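Local coordinates for putative integron gene cassette protein (PDB 3FUY) that is of unknown function, encoded by a mobile integron gene cassette from a salt-marsh bacterial community, at residues I37-N42 and G71-Q76; I62-D67 and Y105-Y110; L139-A144 and T151-K156. All blocks are in the same frame, centred on the assembly; numbering follows the deposited sequence.

Overall arrangement
The three contacts lie in one alpha/beta fold, a six-stranded mixed sheet with helices 59-79 and 121-138. Contacts 1 and 2 share helix 59-79: contact 1 joins it to the turn after strand 34-39, and contact 2 sets its earlier part on strand 106-116. Their centres are about 13 Å apart, and their segments alternate along the chain. Contact 3 follows in sequence, folding the loop after helix 121-138 onto strand 150-160, the sheet neighbour of strand 106-116. Its centre is about 9 Å from that of contact 2 and 16 Å from that of contact 1. Contacts 1 and 2 tie helix 59-79 to separate parts of the sheet, and contact 3 closes the link into its last strand.

Contact 1: residues I37-N42 and G71-Q76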
ATOM      1  N   ILE B  37       0.549   8.618   2.392  1.00 23.35           N
ATOM      2  CA  ILE B  37       0.107   9.622   1.430  1.00 22.19           C
ATOM      3  C   ILE B  37       1.321  10.296   0.810  1.00 23.04           C
ATOM      4  O   ILE B  37       2.075  11.006   1.475  1.00 23.19           O
ATOM      5  CB  ILE B  37      -0.804  10.664   2.098  1.00 23.51           C
ATOM      6  CG1 ILE B  37      -2.021   9.989   2.705  1.00 20.69           C
ATOM      7  CG2 ILE B  37      -1.278  11.699   1.087  1.00 25.88           C
ATOM      8  CD1 ILE B  37      -2.864  10.969   3.590  1.00 24.45           C
ATOM      9  N   ARG B  38       1.529  10.028  -0.468  1.00 22.16           N
ATOM     10  CA  ARG B  38       2.656  10.577  -1.190  1.00 21.45           C
ATOM     11  C   ARG B  38       2.093  11.638  -2.132  1.00 25.19           C
ATOM     12  O   ARG B  38       1.315  11.306  -3.022  1.00 26.04           O
ATOM     13  CB  ARG B  38       3.298   9.450  -2.019  1.00 24.31           C
ATOM     14  CG  ARG B  38       4.272   9.925  -3.078  1.00 27.70           C
ATOM     15  CD  ARG B  38       5.423  10.620  -2.447  1.00 27.88           C
ATOM     16  NE  ARG B  38       6.581  10.782  -3.332  1.00 27.63           N
ATOM     17  CZ  ARG B  38       7.379  11.844  -3.292  1.00 26.98           C
ATOM     18  NH1 ARG B  38       7.085  12.857  -2.472  1.00 27.63           N
ATOM     19  NH2 ARG B  38       8.454  11.909  -4.069  1.00 27.74           N
ATOM     20  N   ASP B  39       2.488  12.895  -1.946  1.00 21.91           N
ATOM     21  CA  ASP B  39       2.069  13.996  -2.832  1.00 24.50           C
ATOM     22  C   ASP B  39       3.204  14.286  -3.811  1.00 24.71           C
ATOM     23  O   ASP B  39       4.189  14.922  -3.452  1.00 22.46           O
ATOM     24  CB  ASP B  39       1.746  15.270  -2.010  1.00 22.63           C
ATOM     25  CG  ASP B  39       1.235  16.439  -2.886  1.00 26.82           C
ATOM     26  OD1 ASP B  39       1.544  16.497  -4.100  1.00 26.10           O
ATOM     27  OD2 ASP B  39       0.522  17.316  -2.354  1.00 27.73           O
ATOM     28  N   PHE B  40       3.085  13.806  -5.040  1.00 22.46           N
ATOM     29  CA  PHE B  40       4.163  13.992  -6.016  1.00 26.64           C
ATOM     30  C   PHE B  40       4.375  15.458  -6.372  1.00 28.70           C
ATOM     31  O   PHE B  40       5.511  15.932  -6.374  1.00 23.90           O
ATOM     32  CB  PHE B  40       3.864  13.220  -7.303  1.00 22.92           C
ATOM     33  CG  PHE B  40       4.005  11.724  -7.164  1.00 24.08           C
ATOM     34  CD1 PHE B  40       5.266  11.132  -7.099  1.00 25.56           C
ATOM     35  CD2 PHE B  40       2.888  10.914  -7.126  1.00 23.08           C
ATOM     36  CE1 PHE B  40       5.412   9.750  -7.010  1.00 24.59           C
ATOM     37  CE2 PHE B  40       3.015   9.523  -7.024  1.00 28.41           C
ATOM     38  CZ  PHE B  40       4.294   8.940  -6.967  1.00 25.77           C
ATOM     39  N   ASP B  41       3.274  16.156  -6.675  1.00 23.44           N
ATOM     40  CA  ASP B  41       3.325  17.515  -7.184  1.00 26.38           C
ATOM     41  C   ASP B  41       4.039  18.453  -6.201  1.00 28.76           C
ATOM     42  O   ASP B  41       4.844  19.288  -6.606  1.00 26.63           O
ATOM     43  CB  ASP B  41       1.910  18.046  -7.493  1.00 29.65           C
ATOM     44  CG  ASP B  41       1.276  17.397  -8.737  1.00 35.04           C
ATOM     45  OD1 ASP B  41       1.908  16.527  -9.366  1.00 35.18           O
ATOM     46  OD2 ASP B  41       0.134  17.772  -9.084  1.00 40.62           O
ATOM     47  N   ASN B  42       3.744  18.309  -4.910  1.00 25.44           N
ATOM     48  CA  ASN B  42       4.355  19.157  -3.891  1.00 26.31           C
ATOM     49  C   ASN B  42       5.602  18.531  -3.255  1.00 27.44           C
ATOM     50  O   ASN B  42       6.257  19.139  -2.424  1.00 28.06           O
ATOM     51  CB  ASN B  42       3.317  19.561  -2.839  1.00 23.78           C
ATOM     52  CG  ASN B  42       2.237  20.467  -3.421  1.00 26.91           C
ATOM     53  OD1 ASN B  42       2.532  21.580  -3.856  1.00 27.08           O
ATOM     54  ND2 ASN B  42       0.995  19.980  -3.467  1.00 22.09           N
ATOM     55  N   GLY B  71      -0.537  23.062   5.228  1.00 23.20           N
ATOM     56  CA  GLY B  71      -0.160  24.038   6.238  1.00 21.37           C
ATOM     57  C   GLY B  71       1.352  24.056   6.452  1.00 23.52           C
ATOM     58  O   GLY B  71       1.969  25.123   6.585  1.00 21.50           O
ATOM     59  N   VAL B  72       1.956  22.870   6.480  1.00 19.51           N
ATOM     60  CA  VAL B  72       3.411  22.769   6.625  1.00 23.14           C
ATOM     61  C   VAL B  72       4.178  23.358   5.429  1.00 25.51           C
ATOM     62  O   VAL B  72       5.138  24.119   5.610  1.00 24.11           O
ATOM     63  CB  VAL B  72       3.852  21.326   6.903  1.00 21.60           C
ATOM     64  CG1 VAL B  72       5.369  21.216   6.913  1.00 23.94           C
ATOM     65  CG2 VAL B  72       3.246  20.829   8.239  1.00 23.23           C
ATOM     66  N   ARG B  73       3.779  23.030   4.203  1.00 23.90           N
ATOM     67  CA  ARG B  73       4.532  23.593   3.079  1.00 25.21           C
ATOM     68  C   ARG B  73       4.320  25.118   2.978  1.00 27.38           C
ATOM     69  O   ARG B  73       5.226  25.841   2.577  1.00 29.02           O
ATOM     70  CB  ARG B  73       4.312  22.833   1.743  1.00 22.84           C
ATOM     71  CG  ARG B  73       2.902  22.785   1.244  1.00 24.66           C
ATOM     72  CD  ARG B  73       2.833  22.256  -0.230  1.00 26.50           C
ATOM     73  NE  ARG B  73       1.474  22.445  -0.736  1.00 25.45           N
ATOM     74  CZ  ARG B  73       0.495  21.576  -0.528  1.00 27.85           C
ATOM     75  NH1 ARG B  73       0.748  20.467   0.144  1.00 25.39           N
ATOM     76  NH2 ARG B  73      -0.728  21.804  -0.988  1.00 29.63           N
ATOM     77  N   ASP B  74       3.147  25.604   3.386  1.00 27.94           N
ATOM     78  CA  ASP B  74       2.917  27.053   3.513  1.00 29.51           C
ATOM     79  C   ASP B  74       3.764  27.690   4.631  1.00 32.77           C
ATOM     80  O   ASP B  74       4.291  28.786   4.466  1.00 34.18           O
ATOM     81  CB  ASP B  74       1.429  27.373   3.745  1.00 29.64           C
ATOM     82  CG  ASP B  74       0.551  27.044   2.529  1.00 37.14           C
ATOM     83  OD1 ASP B  74       1.090  26.694   1.450  1.00 36.87           O
ATOM     84  OD2 ASP B  74      -0.687  27.136   2.658  1.00 39.30           O
ATOM     85  N   ALA B  75       3.887  27.018   5.773  1.00 30.19           N
ATOM     86  CA  ALA B  75       4.806  27.501   6.812  1.00 30.35           C
ATOM     87  C   ALA B  75       6.244  27.564   6.282  1.00 34.93           C
ATOM     88  O   ALA B  75       6.964  28.527   6.548  1.00 33.01           O
ATOM     89  CB  ALA B  75       4.724  26.634   8.089  1.00 24.78           C
ATOM     90  N   GLN B  76       6.646  26.545   5.521  1.00 28.87           N
ATOM     91  CA  GLN B  76       7.977  26.497   4.919  1.00 32.59           C
ATOM     92  C   GLN B  76       8.183  27.674   3.976  1.00 36.55           C
ATOM     93  O   GLN B  76       9.215  28.343   4.010  1.00 37.32           O
ATOM     94  CB  GLN B  76       8.175  25.190   4.142  1.00 29.29           C
ATOM     95  CG  GLN B  76       9.456  25.163   3.290  1.00 34.11           C
ATOM     96  CD  GLN B  76      10.731  25.062   4.131  1.00 34.32           C
ATOM     97  OE1 GLN B  76      11.087  23.987   4.608  1.00 30.63           O
ATOM     98  NE2 GLN B  76      11.431  26.181   4.290  1.00 34.36           N
TER
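Asn42 lays its side-chain amide flat over one face of the Arg73 guanidinium, the two planes only 6° apart. Asn42 ND2 sits 3.4 Å from Arg73 CZ, above the centre of the group, while Asn42 CB rests 3.8 Å from Arg73 CD. The contact is a stack: no hydrogen bond crosses it. Asp39 adds charge alone, its OD2 4.0 Å from Arg73 NH1 and well out of the guanidinium plane.

Asp39 holds the amide in place from within the amide plane. Its OD2 accepts from Asn42 ND2 at 2.9 Å in a nearly straight bond (177°), and its OD1 takes the backbone N of Asn42 at 3.0 Å, an Asx motif that closes the turn. Arg73 reaches across with its chain extended from CG to NE, and its NH1 is hydrogen-bonded to Gln44 OE1. An alanine at Arg73 would remove the flat partner of the Asn42 amide and is likely to leave Asp39 without this nearby positive charge.

The turn leaves strand 34-39, whose Ile37 packs on helix 59-79; farther along that helix, beside Arg73, Val72 lies against Ile92 and Ile94 of strand 91-100.

Contact 2: residues I62-D67 and Y105-Y110; sequences IDLCLD and YNAMVY
Helix 59-79 packs on the mixed sheet at this point, with Leu64 meeting Tyr105 and Ala107 at the beginning of strand 106-116. The contact is apolar and buried, and no hydrogen bond passes between the two segments. Leu64 divides its branches between the two partners. Its CD2 methyl touches the Ala107 methyl, with Leu64 CD2 and Ala107 CB 4.1 Å apart, an ordinary van der Waals distance. Its CD1 methyl turns to the phenol end of Tyr105, approaching the ring obliquely on the side of CE2, CZ and OH; the modelled spacing there is too short to be trusted in detail. Leu64 CB also lies 4.0 Å from Tyr105 OH, placing the hydroxyl beside the root of the leucine side chain.

Leu64 and Tyr105 approach from opposite directions. With Leu64 CG anti to the backbone N (chi1 -176°), the isobutyl group extends from the helix toward the strand and presents a methyl to each residue. The phenol reaches back to the helix, where Tyr105 OH is hydrogen-bonded to Asp61 OD1, a polar tie one turn before Leu64 that helps to fix where the ring lies. Across the backbone, Ala107 is paired with Val150 and Gln152 of the adjoining strand, so the methyl beneath Leu64 projects from a backbone already held within the sheet.

Cys149, just before strand 150-160, touches all three residues, and Val97 of strand 91-100 also meets Leu64, so the packing draws in two strands and a loop. A helix lying against a sheet and inserting a branched aliphatic side chain among residues from different strands is a familiar arrangement in layered alpha/beta folds.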
ATOM      1  N   ILE B  62      -8.430  11.756   5.493  1.00 23.50           N
ATOM      2  CA  ILE B  62      -7.389  11.960   4.495  1.00 21.93           C
ATOM      3  C   ILE B  62      -7.358  13.418   4.040  1.00 22.73           C
ATOM      4  O   ILE B  62      -6.290  13.992   3.894  1.00 23.41           O
ATOM      5  CB  ILE B  62      -7.555  10.991   3.299  1.00 23.47           C
ATOM      6  CG1 ILE B  62      -7.189   9.570   3.749  1.00 21.55           C
ATOM      7  CG2 ILE B  62      -6.674  11.414   2.122  1.00 22.53           C
ATOM      8  CD1 ILE B  62      -7.747   8.473   2.825  1.00 23.11           C
ATOM      9  N   ASP B  63      -8.528  14.024   3.841  1.00 21.00           N
ATOM     10  CA  ASP B  63      -8.591  15.434   3.470  1.00 23.21           C
ATOM     11  C   ASP B  63      -7.972  16.326   4.563  1.00 25.50           C
ATOM     12  O   ASP B  63      -7.284  17.302   4.265  1.00 24.24           O
ATOM     13  CB  ASP B  63     -10.036  15.863   3.200  1.00 23.45           C
ATOM     14  CG  ASP B  63     -10.110  17.187   2.462  1.00 26.28           C
ATOM     15  OD1 ASP B  63      -9.573  17.264   1.344  1.00 26.06           O
ATOM     16  OD2 ASP B  63     -10.680  18.156   3.006  1.00 30.25           O
ATOM     17  N   LEU B  64      -8.220  15.973   5.824  1.00 23.85           N
ATOM     18  CA  LEU B  64      -7.617  16.666   6.965  1.00 24.11           C
ATOM     19  C   LEU B  64      -6.105  16.565   6.852  1.00 23.50           C
ATOM     20  O   LEU B  64      -5.383  17.560   6.941  1.00 23.59           O
ATOM     21  CB  LEU B  64      -8.091  16.038   8.284  1.00 22.32           C
ATOM     22  CG  LEU B  64      -7.620  16.723   9.575  1.00 28.42           C
ATOM     23  CD1 LEU B  64      -8.601  16.406  10.680  1.00 33.88           C
ATOM     24  CD2 LEU B  64      -6.236  16.266   9.975  1.00 26.63           C
ATOM     25  N   CYS B  65      -5.625  15.352   6.616  1.00 23.12           N
ATOM     26  CA  CYS B  65      -4.193  15.161   6.451  1.00 22.78           C
ATOM     27  C   CYS B  65      -3.639  16.024   5.306  1.00 22.55           C
ATOM     28  O   CYS B  65      -2.612  16.692   5.460  1.00 18.86           O
ATOM     29  CB  CYS B  65      -3.856  13.677   6.266  1.00 23.03           C
ATOM     30  SG  CYS B  65      -2.093  13.344   6.300  1.00 26.81           S
ATOM     31  N   LEU B  66      -4.330  16.041   4.167  1.00 22.33           N
ATOM     32  CA  LEU B  66      -3.895  16.893   3.059  1.00 23.64           C
ATOM     33  C   LEU B  66      -3.852  18.378   3.453  1.00 22.71           C
ATOM     34  O   LEU B  66      -2.943  19.106   3.051  1.00 22.19           O
ATOM     35  CB  LEU B  66      -4.774  16.686   1.821  1.00 23.91           C
ATOM     36  CG  LEU B  66      -4.633  15.307   1.152  1.00 27.40           C
ATOM     37  CD1 LEU B  66      -5.659  15.126   0.034  1.00 27.72           C
ATOM     38  CD2 LEU B  66      -3.223  15.110   0.627  1.00 25.73           C
ATOM     39  N   ASP B  67      -4.832  18.835   4.231  1.00 22.33           N
ATOM     40  CA  ASP B  67      -4.823  20.229   4.662  1.00 22.56           C
ATOM     41  C   ASP B  67      -3.631  20.552   5.571  1.00 23.36           C
ATOM     42  O   ASP B  67      -3.023  21.618   5.441  1.00 21.83           O
ATOM     43  CB  ASP B  67      -6.144  20.614   5.336  1.00 27.23           C
ATOM     44  CG  ASP B  67      -7.250  20.935   4.328  1.00 33.76           C
ATOM     45  OD1 ASP B  67      -6.967  21.014   3.115  1.00 41.27           O
ATOM     46  OD2 ASP B  67      -8.411  21.119   4.756  1.00 46.00           O
ATOM     47  N   TYR B 105     -12.824  15.455  17.789  1.00 29.26           N
ATOM     48  CA  TYR B 105     -11.932  15.353  16.641  1.00 29.95           C
ATOM     49  C   TYR B 105     -10.644  16.153  16.865  1.00 28.63           C
ATOM     50  O   TYR B 105     -10.649  17.380  16.865  1.00 29.57           O
ATOM     51  CB  TYR B 105     -12.677  15.816  15.389  1.00 32.45           C
ATOM     52  CG  TYR B 105     -12.152  15.288  14.073  1.00 28.35           C
ATOM     53  CD1 TYR B 105     -11.924  13.922  13.876  1.00 33.69           C
ATOM     54  CD2 TYR B 105     -11.916  16.150  13.020  1.00 26.24           C
ATOM     55  CE1 TYR B 105     -11.465  13.439  12.651  1.00 26.25           C
ATOM     56  CE2 TYR B 105     -11.466  15.684  11.797  1.00 31.78           C
ATOM     57  CZ  TYR B 105     -11.235  14.329  11.621  1.00 32.06           C
ATOM     58  OH  TYR B 105     -10.779  13.889  10.400  1.00 30.06           O
ATOM     59  N   ASN B 106      -9.551  15.435  17.081  1.00 27.15           N
ATOM     60  CA  ASN B 106      -8.244  16.025  17.312  1.00 27.68           C
ATOM     61  C   ASN B 106      -7.168  15.436  16.398  1.00 28.87           C
ATOM     62  O   ASN B 106      -7.289  14.295  15.919  1.00 27.03           O
ATOM     63  CB  ASN B 106      -7.831  15.806  18.763  1.00 30.70           C
ATOM     64  CG  ASN B 106      -8.953  16.119  19.726  1.00 36.05           C
ATOM     65  OD1 ASN B 106      -9.834  15.290  19.968  1.00 39.36           O
ATOM     66  ND2 ASN B 106      -8.954  17.334  20.242  1.00 29.42           N
ATOM     67  N   ALA B 107      -6.116  16.214  16.160  1.00 25.20           N
ATOM     68  CA  ALA B 107      -4.969  15.704  15.426  1.00 28.10           C
ATOM     69  C   ALA B 107      -3.652  16.159  16.026  1.00 29.61           C
ATOM     70  O   ALA B 107      -3.513  17.296  16.494  1.00 26.26           O
ATOM     71  CB  ALA B 107      -5.046  16.099  13.930  1.00 24.00           C
HETATM   72  N   MSE B 108      -2.678  15.257  15.995  1.00 23.60           N
HETATM   73  CA  MSE B 108      -1.311  15.595  16.345  1.00 25.30           C
HETATM   74  C   MSE B 108      -0.440  15.525  15.081  1.00 25.24           C
HETATM   75  O   MSE B 108      -0.304  14.464  14.465  1.00 25.36           O
HETATM   76  CB  MSE B 108      -0.792  14.626  17.424  1.00 25.57           C
HETATM   77  CG  MSE B 108       0.661  14.843  17.803  1.00 24.90           C
HETATM   78 SE   MSE B 108       0.983  16.520  18.753  0.81 34.20          SE
HETATM   79  CE  MSE B 108       0.044  16.120  20.431  1.00 34.31           C
ATOM     80  N   VAL B 109       0.138  16.656  14.695  1.00 25.02           N
ATOM     81  CA  VAL B 109       1.007  16.722  13.525  1.00 26.35           C
ATOM     82  C   VAL B 109       2.481  16.679  13.910  1.00 25.49           C
ATOM     83  O   VAL B 109       2.964  17.573  14.600  1.00 30.40           O
ATOM     84  CB  VAL B 109       0.771  18.016  12.728  1.00 24.58           C
ATOM     85  CG1 VAL B 109       1.611  17.978  11.433  1.00 22.04           C
ATOM     86  CG2 VAL B 109      -0.722  18.186  12.427  1.00 23.19           C
ATOM     87  N   TYR B 110       3.184  15.639  13.468  1.00 24.45           N
ATOM     88  CA  TYR B 110       4.623  15.498  13.703  1.00 24.85           C
ATOM     89  C   TYR B 110       5.406  16.093  12.548  1.00 26.16           C
ATOM     90  O   TYR B 110       5.249  15.661  11.397  1.00 23.14           O
ATOM     91  CB  TYR B 110       5.004  14.016  13.833  1.00 26.85           C
ATOM     92  CG  TYR B 110       4.368  13.354  15.010  1.00 27.48           C
ATOM     93  CD1 TYR B 110       3.116  12.766  14.908  1.00 27.89           C
ATOM     94  CD2 TYR B 110       5.005  13.353  16.253  1.00 30.74           C
ATOM     95  CE1 TYR B 110       2.517  12.179  16.007  1.00 29.97           C
ATOM     96  CE2 TYR B 110       4.423  12.767  17.344  1.00 30.28           C
ATOM     97  CZ  TYR B 110       3.185  12.181  17.226  1.00 31.61           C
ATOM     98  OH  TYR B 110       2.623  11.589  18.329  1.00 29.81           O
TER

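Contact 3: residues L139-A144 and T151-K156; sequences LQVDIA and TQFEMK
Val141 and Asp142 form the corner of a type II beta turn, Gln140 to Ile143, that folds back against Thr151 and Gln152 at the start of strand 150-160. The turn follows helix 121-138, whose C-terminal end closes in a Schellman motif with Gln140 at positive phi.

Backbone bonding is concentrated on Thr151 O. It accepts from Asp142 N at 2.8 Å, in the carbonyl plane, and also receives a CA-H...O contact from Val141 CA at 3.2 Å.

Apolar packing involves Leu139, Val141 and Phe153. Leu139 CD1 lies 3.9 Å from Phe153 CB, and the two side chains cross at about a right angle. Val141 CG2 meets the edge of the Phe153 ring, near its plane, at 3.5 Å from CD2. Phe153 has CG between its backbone N and carbonyl carbon (chi1 73°), which stands the ring beside the turn with its CD2 edge to Val141, while Leu135 and Arg136 of helix 121-138 touch it too.

A water and a lysine tie further polar atoms. One water joins Gln140 O, to which it donates, with Thr151 OG1. Lys68 NZ, from helix 59-79, is hydrogen-bonded to both Leu139 O and Thr151 OG1, holding the helix end and the strand together.

Beside the turn, the side chains of Asp142 and Gln152 meet with their carboxylate and amide planes 62° apart. The bend at chi2 of Gln152 (-65°) folds its amide back over Asp142, and Gln152 NE2 donates to Asp142 OD1 at 2.6 Å from above the carboxylate plane.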
ATOM      1  N   LEU B 139      -1.133  25.508  11.016  1.00 24.25           N
ATOM      2  CA  LEU B 139      -1.803  24.281  11.458  1.00 25.27           C
ATOM      3  C   LEU B 139      -3.043  24.541  12.324  1.00 25.38           C
ATOM      4  O   LEU B 139      -3.737  23.599  12.720  1.00 24.52           O
ATOM      5  CB  LEU B 139      -0.823  23.376  12.211  1.00 24.05           C
ATOM      6  CG  LEU B 139       0.350  22.835  11.377  1.00 25.74           C
ATOM      7  CD1 LEU B 139       1.220  21.914  12.194  1.00 24.88           C
ATOM      8  CD2 LEU B 139      -0.135  22.113  10.097  1.00 21.33           C
ATOM      9  N   GLN B 140      -3.316  25.816  12.598  1.00 23.27           N
ATOM     10  CA  GLN B 140      -4.432  26.226  13.476  1.00 25.89           C
ATOM     11  C   GLN B 140      -4.418  25.501  14.812  1.00 26.05           C
ATOM     12  O   GLN B 140      -5.395  24.852  15.201  1.00 23.54           O
ATOM     13  CB  GLN B 140      -5.789  26.062  12.780  1.00 24.84           C
ATOM     14  CG  GLN B 140      -5.900  26.871  11.485  1.00 29.33           C
ATOM     15  CD  GLN B 140      -7.230  26.676  10.782  1.00 33.88           C
ATOM     16  OE1 GLN B 140      -8.294  26.980  11.333  1.00 35.69           O
ATOM     17  NE2 GLN B 140      -7.180  26.154   9.563  1.00 29.85           N
ATOM     18  N   VAL B 141      -3.299  25.640  15.514  1.00 26.33           N
ATOM     19  CA  VAL B 141      -3.076  24.940  16.772  1.00 25.55           C
ATOM     20  C   VAL B 141      -4.061  25.419  17.828  1.00 28.64           C
ATOM     21  O   VAL B 141      -4.315  26.604  17.945  1.00 24.61           O
ATOM     22  CB  VAL B 141      -1.631  25.130  17.239  1.00 28.97           C
ATOM     23  CG1 VAL B 141      -1.460  24.723  18.700  1.00 29.61           C
ATOM     24  CG2 VAL B 141      -0.684  24.323  16.315  1.00 25.98           C
ATOM     25  N   ASP B 142      -4.645  24.470  18.545  1.00 28.55           N
ATOM     26  CA  ASP B 142      -5.474  24.752  19.705  1.00 30.97           C
ATOM     27  C   ASP B 142      -6.800  25.421  19.384  1.00 31.42           C
ATOM     28  O   ASP B 142      -7.483  25.871  20.286  1.00 32.68           O
ATOM     29  CB  ASP B 142      -4.697  25.590  20.715  1.00 36.99           C
ATOM     30  CG  ASP B 142      -3.959  24.732  21.712  1.00 45.90           C
ATOM     31  OD1 ASP B 142      -4.627  23.874  22.333  1.00 49.74           O
ATOM     32  OD2 ASP B 142      -2.730  24.908  21.873  1.00 49.14           O
ATOM     33  N   ILE B 143      -7.148  25.505  18.104  1.00 27.99           N
ATOM     34  CA  ILE B 143      -8.491  25.925  17.708  1.00 29.16           C
ATOM     35  C   ILE B 143      -9.115  24.885  16.779  1.00 27.74           C
ATOM     36  O   ILE B 143      -8.413  24.007  16.252  1.00 23.02           O
ATOM     37  CB  ILE B 143      -8.500  27.315  17.029  1.00 30.30           C
ATOM     38  CG1 ILE B 143      -7.741  27.290  15.706  1.00 28.46           C
ATOM     39  CG2 ILE B 143      -7.901  28.370  17.945  1.00 32.62           C
ATOM     40  CD1 ILE B 143      -7.887  28.561  14.900  1.00 31.16           C
ATOM     41  N   ALA B 144     -10.432  24.958  16.609  1.00 26.56           N
ATOM     42  CA  ALA B 144     -11.123  24.058  15.685  1.00 27.15           C
ATOM     43  C   ALA B 144     -11.005  24.617  14.281  1.00 27.03           C
ATOM     44  O   ALA B 144     -11.214  25.802  14.064  1.00 22.57           O
ATOM     45  CB  ALA B 144     -12.603  23.880  16.084  1.00 30.33           C
ATOM     46  N   THR B 151      -6.015  21.029  16.538  1.00 23.48           N
ATOM     47  CA  THR B 151      -4.699  20.535  16.156  1.00 25.15           C
ATOM     48  C   THR B 151      -3.607  20.897  17.162  1.00 26.83           C
ATOM     49  O   THR B 151      -3.611  21.979  17.739  1.00 29.44           O
ATOM     50  CB  THR B 151      -4.328  21.059  14.734  1.00 26.63           C
ATOM     51  OG1 THR B 151      -5.331  20.648  13.799  1.00 23.68           O
ATOM     52  CG2 THR B 151      -2.976  20.541  14.270  1.00 26.73           C
ATOM     53  N   GLN B 152      -2.685  19.971  17.388  1.00 25.37           N
ATOM     54  CA  GLN B 152      -1.452  20.265  18.103  1.00 26.26           C
ATOM     55  C   GLN B 152      -0.306  19.746  17.256  1.00 29.52           C
ATOM     56  O   GLN B 152      -0.517  18.929  16.345  1.00 26.24           O
ATOM     57  CB  GLN B 152      -1.433  19.552  19.459  1.00 28.62           C
ATOM     58  CG  GLN B 152      -2.633  19.846  20.349  1.00 32.50           C
ATOM     59  CD  GLN B 152      -2.718  21.293  20.793  1.00 34.35           C
ATOM     60  OE1 GLN B 152      -1.709  22.002  20.879  1.00 39.11           O
ATOM     61  NE2 GLN B 152      -3.931  21.741  21.093  1.00 38.60           N
ATOM     62  N   PHE B 153       0.915  20.180  17.546  1.00 28.04           N
ATOM     63  CA  PHE B 153       2.049  19.599  16.832  1.00 28.41           C
ATOM     64  C   PHE B 153       3.237  19.285  17.737  1.00 30.11           C
ATOM     65  O   PHE B 153       3.338  19.792  18.856  1.00 25.90           O
ATOM     66  CB  PHE B 153       2.487  20.474  15.646  1.00 28.39           C
ATOM     67  CG  PHE B 153       3.194  21.735  16.041  1.00 28.59           C
ATOM     68  CD1 PHE B 153       4.569  21.834  15.948  1.00 31.46           C
ATOM     69  CD2 PHE B 153       2.485  22.828  16.494  1.00 29.86           C
ATOM     70  CE1 PHE B 153       5.223  23.007  16.317  1.00 32.75           C
ATOM     71  CE2 PHE B 153       3.133  24.003  16.860  1.00 31.11           C
ATOM     72  CZ  PHE B 153       4.504  24.096  16.772  1.00 29.50           C
ATOM     73  N   GLU B 154       4.119  18.425  17.240  1.00 24.72           N
ATOM     74  CA  GLU B 154       5.406  18.164  17.874  1.00 33.22           C
ATOM     75  C   GLU B 154       6.479  18.345  16.824  1.00 28.87           C
ATOM     76  O   GLU B 154       6.361  17.831  15.696  1.00 28.04           O
ATOM     77  CB  GLU B 154       5.491  16.737  18.427  1.00 32.15           C
ATOM     78  CG  GLU B 154       4.835  16.525  19.774  1.00 38.79           C
ATOM     79  CD  GLU B 154       5.190  15.171  20.374  1.00 40.89           C
ATOM     80  OE1 GLU B 154       6.215  14.588  19.951  1.00 40.99           O
ATOM     81  OE2 GLU B 154       4.444  14.686  21.257  1.00 43.04           O
HETATM   82  N   MSE B 155       7.537  19.049  17.203  1.00 30.16           N
HETATM   83  CA  MSE B 155       8.619  19.356  16.294  1.00 31.88           C
HETATM   84  C   MSE B 155       9.939  18.707  16.717  1.00 35.88           C
HETATM   85  O   MSE B 155      10.507  19.032  17.761  1.00 35.71           O
HETATM   86  CB  MSE B 155       8.790  20.866  16.213  1.00 29.35           C
HETATM   87  CG  MSE B 155       9.903  21.307  15.298  1.00 32.29           C
HETATM   88 SE   MSE B 155       9.764  23.236  14.969  0.71 42.19          SE
HETATM   89  CE  MSE B 155       7.873  23.396  15.230  1.00 40.91           C
ATOM     90  N   LYS B 156      10.418  17.783  15.896  1.00 30.77           N
ATOM     91  CA  LYS B 156      11.708  17.149  16.111  1.00 30.75           C
ATOM     92  C   LYS B 156      12.774  18.001  15.435  1.00 34.70           C
ATOM     93  O   LYS B 156      12.556  18.531  14.338  1.00 34.33           O
ATOM     94  CB  LYS B 156      11.692  15.727  15.522  1.00 32.82           C
ATOM     95  CG  LYS B 156      12.929  14.918  15.819  1.00 34.99           C
ATOM     96  CD  LYS B 156      12.895  13.545  15.164  1.00 33.56           C
ATOM     97  CE  LYS B 156      11.797  12.682  15.735  1.00 36.66           C
ATOM     98  NZ  LYS B 156      11.671  11.411  14.962  1.00 37.22           N
TER
HETATM   99  O   HOH W   1      -6.901  22.804  14.086  1.00 23.77           O